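Local coordinates for protein ribonuclease mar1, putative (Trypanosoma cruzi, PDB 1YZV) that is of unproven function but belongs to the isochorismatase superfamily, and may act as a hydrolase as many members of that superfamily do, at residues 40-45 against 198-204; 45-49 against 113-117. All coordinates share one frame; numbering follows the deposited sequence.

Overall arrangement
Two layers of contact hold helix 39-56 in this isochorismatase fold, one on the outside and one in the core. The centre of contact 2 lies about 3 Å from that of the chain, and the contact packs residues 45-49 on strand 110-118 of the six-stranded parallel sheet. Contact 1, its centre about 14 Å from that of the chain, brings the C-terminal tail 198-204 onto the first turns of the same helix. The two contact centres are about 11 Å apart, and Val45 belongs to both. Along the chain the order is helix, strand, tail, so contact 1 joins parts 153 residues apart. The start of the helix thus meets the tail, and its next turn meets the sheet.

Contact 1: residues 40-45 against 198-204; sequences ANCVFV and QTHPIRI. With SO4 (sulfate ion), chain B.
The C-terminal tail 198-204, an irregular run, packs at the surface on the first turns of helix 39-56, its CA atoms coming nearest at Asn41 and His200, 6.0 Å apart. Asn41 grips the tail with both ends of its amide, a two-bond pairing of side chain with backbone: OD1 accepts from Ile202 N at 3.0 Å, and ND2 donates to Ile202 O at 2.8 Å with a N-H...O angle of 160°. The acceptor O lies in the amide plane of Asn41, and the paired bonds fix the rotation of that amide. Phe44, with CG anti to its own backbone N (chi1 174°), reaches out so that His200 CA sits over the ring centre, 3.8 Å from the centroid, a CH-pi contact. The two rings meet obliquely, their planes at 41°, while Pro201 CD presses on Phe44 CB at 3.5 Å. O1 of a sulfate, probably from the crystallisation liquor, lies at the imidazole edge and in its plane, accepting from both His200 ND1, at 3.0 Å, and the His200 backbone N. On the other ring nitrogen, NE2 is hydrogen-bonded to Asp143 of strand 137-146. The side chain of Val45 touches Trp116 of strand 110-118, and His200 also touches Ser173 of helix 173-181.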
loop_
_atom_site.group_PDB
_atom_site.type_symbol
_atom_site.label_atom_id
_atom_site.label_comp_id
_atom_site.label_asym_id
_atom_site.label_seq_id
_atom_site.Cartn_x
_atom_site.Cartn_y
_atom_site.Cartn_z
ATOM N N ALA A 40 -25.995 -2.529 2.823
ATOM C CA ALA A 40 -26.502 -2.929 4.125
ATOM C C ALA A 40 -25.470 -2.665 5.273
ATOM O O ALA A 40 -25.859 -2.220 6.356
ATOM C CB ALA A 40 -26.952 -4.401 4.110
ATOM N N ASN A 41 -24.169 -2.841 5.001
ATOM C CA ASN A 41 -23.136 -2.505 5.977
ATOM C C ASN A 41 -23.003 -1.004 6.211
ATOM O O ASN A 41 -22.662 -0.582 7.297
ATOM C CB ASN A 41 -21.766 -3.085 5.554
ATOM C CG ASN A 41 -21.611 -4.556 5.909
ATOM O OD1 ASN A 41 -22.502 -5.158 6.535
ATOM N ND2 ASN A 41 -20.437 -5.147 5.554
ATOM N N CYS A 42 -23.279 -0.201 5.182
ATOM C CA CYS A 42 -23.139 1.234 5.263
ATOM C C CYS A 42 -24.260 1.807 6.142
ATOM O O CYS A 42 -24.008 2.632 7.015
ATOM C CB CYS A 42 -23.135 1.843 3.844
ATOM S SG CYS A 42 -21.745 1.258 2.868
ATOM N N VAL A 43 -25.449 1.220 6.021
ATOM C CA VAL A 43 -26.533 1.481 6.949
ATOM C C VAL A 43 -26.177 1.060 8.384
ATOM O O VAL A 43 -26.404 1.844 9.319
ATOM C CB VAL A 43 -27.831 0.810 6.479
ATOM C CG1 VAL A 43 -28.862 0.754 7.607
ATOM C CG2 VAL A 43 -28.358 1.564 5.281
ATOM N N PHE A 44 -25.672 -0.175 8.550
ATOM C CA PHE A 44 -25.204 -0.693 9.848
ATOM C C PHE A 44 -24.195 0.227 10.540
ATOM O O PHE A 44 -24.324 0.484 11.758
ATOM C CB PHE A 44 -24.623 -2.137 9.687
ATOM C CG PHE A 44 -23.984 -2.708 10.943
ATOM C CD1 PHE A 44 -24.715 -3.406 11.870
ATOM C CD2 PHE A 44 -22.629 -2.587 11.161
ATOM C CE1 PHE A 44 -24.089 -3.955 12.979
ATOM C CE2 PHE A 44 -22.013 -3.170 12.224
ATOM C CZ PHE A 44 -22.716 -3.812 13.148
ATOM N N VAL A 45 -23.219 0.726 9.763
ATOM C CA VAL A 45 -22.211 1.641 10.266
ATOM C C VAL A 45 -22.842 2.999 10.643
ATOM O O VAL A 45 -22.491 3.598 11.678
ATOM C CB VAL A 45 -21.004 1.814 9.287
ATOM C CG1 VAL A 45 -20.122 2.966 9.684
ATOM C CG2 VAL A 45 -20.190 0.556 9.231
ATOM N N GLN A 198 -22.958 -6.141 18.151
ATOM C CA GLN A 198 -23.809 -6.293 16.989
ATOM C C GLN A 198 -22.953 -6.726 15.814
ATOM O O GLN A 198 -21.785 -6.402 15.775
ATOM C CB GLN A 198 -24.536 -4.990 16.713
ATOM C CG GLN A 198 -25.344 -4.550 17.877
ATOM C CD GLN A 198 -26.105 -3.272 17.641
ATOM O OE1 GLN A 198 -25.530 -2.197 17.569
ATOM N NE2 GLN A 198 -27.420 -3.372 17.637
ATOM N N THR A 199 -23.514 -7.521 14.892
ATOM C CA THR A 199 -22.728 -8.103 13.787
ATOM C C THR A 199 -23.095 -7.443 12.463
ATOM O O THR A 199 -24.270 -7.161 12.209
ATOM C CB THR A 199 -22.980 -9.660 13.741
ATOM O OG1 THR A 199 -24.374 -9.875 13.775
ATOM C CG2 THR A 199 -22.453 -10.325 14.975
ATOM N N HIS A 200 -22.112 -7.172 11.604
ATOM C CA HIS A 200 -22.415 -6.543 10.307
ATOM C C HIS A 200 -23.369 -7.469 9.576
ATOM O O HIS A 200 -23.147 -8.674 9.562
ATOM C CB HIS A 200 -21.162 -6.382 9.436
ATOM C CG HIS A 200 -20.201 -5.340 9.908
ATOM N ND1 HIS A 200 -19.378 -5.521 11.006
ATOM C CD2 HIS A 200 -19.925 -4.099 9.429
ATOM C CE1 HIS A 200 -18.622 -4.448 11.162
ATOM N NE2 HIS A 200 -18.907 -3.587 10.201
ATOM N N PRO A 201 -24.311 -6.915 8.813
ATOM C CA PRO A 201 -25.145 -7.824 8.014
ATOM C C PRO A 201 -24.394 -8.615 6.952
ATOM O O PRO A 201 -24.858 -9.675 6.538
ATOM C CB PRO A 201 -26.146 -6.890 7.326
ATOM C CG PRO A 201 -25.830 -5.549 7.697
ATOM C CD PRO A 201 -24.797 -5.528 8.774
ATOM N N ILE A 202 -23.341 -8.031 6.387
ATOM C CA ILE A 202 -22.499 -8.738 5.461
ATOM C C ILE A 202 -21.108 -8.817 6.098
ATOM O O ILE A 202 -20.532 -7.801 6.463
ATOM C CB ILE A 202 -22.380 -7.985 4.111
ATOM C CG1 ILE A 202 -23.762 -7.671 3.501
ATOM C CG2 ILE A 202 -21.481 -8.779 3.119
ATOM C CD1 ILE A 202 -23.698 -6.512 2.485
ATOM N N ARG A 203 -20.717 -10.034 6.415
ATOM C CA ARG A 203 -19.352 -10.419 6.779
ATOM C C ARG A 203 -18.243 -9.494 6.408
ATOM O O ARG A 203 -17.999 -9.357 5.217
ATOM C CB ARG A 203 -19.065 -11.680 5.971
ATOM C CG ARG A 203 -17.700 -12.244 6.124
ATOM C CD ARG A 203 -16.629 -11.782 5.119
ATOM N NE ARG A 203 -15.313 -12.369 5.402
ATOM C CZ ARG A 203 -14.251 -12.192 4.628
ATOM N NH1 ARG A 203 -14.330 -11.447 3.525
ATOM N NH2 ARG A 203 -13.099 -12.756 4.954
ATOM N N ILE A 204 -17.460 -8.976 7.367
ATOM C CA ILE A 204 -16.215 -8.243 6.964
ATOM C C ILE A 204 -14.901 -9.028 7.315
ATOM O O ILE A 204 -13.894 -8.874 6.642
ATOM C CB ILE A 204 -16.129 -6.697 7.443
ATOM C CG1 ILE A 204 -15.873 -6.513 8.965
ATOM C CG2 ILE A 204 -17.340 -5.880 6.987
ATOM C CD1 ILE A 204 -15.217 -5.107 9.307
ATOM O OXT ILE A 204 -14.817 -9.901 8.188
HETATM S S SO4 B . -18.572 -8.911 12.173
HETATM O O1 SO4 B . -19.489 -7.890 12.764
HETATM O O2 SO4 B . -17.153 -8.728 12.581
HETATM O O3 SO4 B . -18.539 -8.880 10.679
HETATM O O4 SO4 B . -19.039 -10.231 12.551
#

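Contact 2: residues 45-49 against 113-117; sequences VANRF and VVLWG
Phe49 turns its edge toward the indole face of Trp116, an edge-to-face pair with the centroids of the phenyl ring and the six-membered ring of Trp116 4.8 Å apart and planes at 60°. It lies at the heart of the alpha/beta isochorismatase fold: helix 39-56, in the beta-alpha-beta crossover between parallel strands 20-26 and 61-68, packs against strand 110-118, the neighbour of 20-26, and the axes of the two short segments run at 150°, roughly antiparallel. Phe49 CD2 makes the close approach, 3.5 Å from Trp116 CZ3. One face of the phenyl ring receives Val114 CG1, offset toward the rim and 3.9 Å from the centroid, so a strand methyl and the indole both bear on this one side chain. On the same indole face that Phe49 meets, Val45 CG1 stands over the five-membered ring, 16° off its normal. Ile176 of helix 173-181 touches Phe49 and Val114 as well, and Phe23 of strand 20-26 adds another ring against Phe49. Buried beside Ala46, whose CA is 3.6 Å away, Trp116 NE1 finds no hydrogen-bond acceptor in the model.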
loop_
_atom_site.group_PDB
_atom_site.type_symbol
_atom_site.label_atom_id
_atom_site.label_comp_id
_atom_site.label_asym_id
_atom_site.label_seq_id
_atom_site.Cartn_x
_atom_site.Cartn_y
_atom_site.Cartn_z
ATOM N N VAL A 45 -23.219 0.726 9.763
ATOM C CA VAL A 45 -22.211 1.641 10.266
ATOM C C VAL A 45 -22.842 2.999 10.643
ATOM O O VAL A 45 -22.491 3.598 11.678
ATOM C CB VAL A 45 -21.004 1.814 9.287
ATOM C CG1 VAL A 45 -20.122 2.966 9.684
ATOM C CG2 VAL A 45 -20.190 0.556 9.231
ATOM N N ALA A 46 -23.795 3.466 9.844
ATOM C CA ALA A 46 -24.524 4.703 10.164
ATOM C C ALA A 46 -25.246 4.610 11.526
ATOM O O ALA A 46 -25.167 5.535 12.359
ATOM C CB ALA A 46 -25.505 5.067 9.050
ATOM N N ASN A 47 -25.870 3.462 11.760
ATOM C CA ASN A 47 -26.526 3.145 13.022
ATOM C C ASN A 47 -25.602 2.960 14.223
ATOM O O ASN A 47 -25.877 3.439 15.326
ATOM C CB ASN A 47 -27.423 1.927 12.846
ATOM C CG ASN A 47 -28.707 2.255 12.112
ATOM O OD1 ASN A 47 -29.182 3.392 12.171
ATOM N ND2 ASN A 47 -29.221 1.289 11.324
ATOM N N ARG A 48 -24.445 2.363 13.976
ATOM C CA ARG A 48 -23.445 2.218 15.005
ATOM C C ARG A 48 -22.937 3.579 15.475
ATOM O O ARG A 48 -22.797 3.847 16.688
ATOM C CB ARG A 48 -22.290 1.369 14.446
ATOM C CG ARG A 48 -21.081 1.344 15.317
ATOM C CD ARG A 48 -20.106 0.284 14.851
ATOM N NE ARG A 48 -20.534 -1.055 15.226
ATOM C CZ ARG A 48 -19.824 -2.156 14.979
ATOM N NH1 ARG A 48 -18.647 -2.074 14.327
ATOM N NH2 ARG A 48 -20.230 -3.318 15.478
ATOM N N PHE A 49 -22.585 4.428 14.516
ATOM C CA PHE A 49 -22.123 5.792 14.859
ATOM C C PHE A 49 -23.224 6.688 15.420
ATOM O O PHE A 49 -22.956 7.553 16.265
ATOM C CB PHE A 49 -21.466 6.458 13.655
ATOM C CG PHE A 49 -20.162 5.787 13.206
ATOM C CD1 PHE A 49 -19.233 5.355 14.119
ATOM C CD2 PHE A 49 -19.801 5.803 11.863
ATOM C CE1 PHE A 49 -18.001 4.812 13.699
ATOM C CE2 PHE A 49 -18.598 5.262 11.428
ATOM C CZ PHE A 49 -17.693 4.770 12.348
ATOM N N VAL A 113 -13.078 14.251 12.054
ATOM C CA VAL A 113 -14.305 13.845 11.370
ATOM C C VAL A 113 -14.160 12.380 11.060
ATOM O O VAL A 113 -13.080 11.935 10.602
ATOM C CB VAL A 113 -14.477 14.673 10.073
ATOM C CG1 VAL A 113 -15.562 14.064 9.164
ATOM C CG2 VAL A 113 -14.752 16.234 10.428
ATOM N N VAL A 114 -15.188 11.633 11.425
ATOM C CA VAL A 114 -15.359 10.258 11.042
ATOM C C VAL A 114 -16.304 10.266 9.846
ATOM O O VAL A 114 -17.462 10.712 9.946
ATOM C CB VAL A 114 -15.940 9.427 12.202
ATOM C CG1 VAL A 114 -16.327 8.032 11.751
ATOM C CG2 VAL A 114 -14.933 9.376 13.352
ATOM N N LEU A 115 -15.822 9.741 8.724
ATOM C CA LEU A 115 -16.494 9.882 7.416
ATOM C C LEU A 115 -16.796 8.520 6.792
ATOM O O LEU A 115 -15.921 7.648 6.716
ATOM C CB LEU A 115 -15.618 10.694 6.464
ATOM C CG LEU A 115 -15.982 10.848 4.963
ATOM C CD1 LEU A 115 -17.363 11.553 4.791
ATOM C CD2 LEU A 115 -14.858 11.659 4.239
ATOM N N TRP A 116 -18.018 8.363 6.296
ATOM C CA TRP A 116 -18.409 7.137 5.588
ATOM C C TRP A 116 -19.633 7.383 4.703
ATOM O O TRP A 116 -20.243 8.431 4.787
ATOM C CB TRP A 116 -18.687 5.977 6.585
ATOM C CG TRP A 116 -19.955 6.090 7.316
ATOM C CD1 TRP A 116 -21.131 5.458 6.974
ATOM C CD2 TRP A 116 -20.321 7.091 8.290
ATOM N NE1 TRP A 116 -22.170 5.940 7.721
ATOM C CE2 TRP A 116 -21.704 6.891 8.585
ATOM C CE3 TRP A 116 -19.595 7.991 9.084
ATOM C CZ2 TRP A 116 -22.404 7.679 9.529
ATOM C CZ3 TRP A 116 -20.294 8.759 10.030
ATOM C CH2 TRP A 116 -21.687 8.594 10.241
ATOM N N GLY A 117 -19.883 6.464 3.780
ATOM C CA GLY A 117 -21.095 6.491 2.976
ATOM C C GLY A 117 -20.848 6.243 1.505
ATOM O O GLY A 117 -19.993 5.387 1.134
#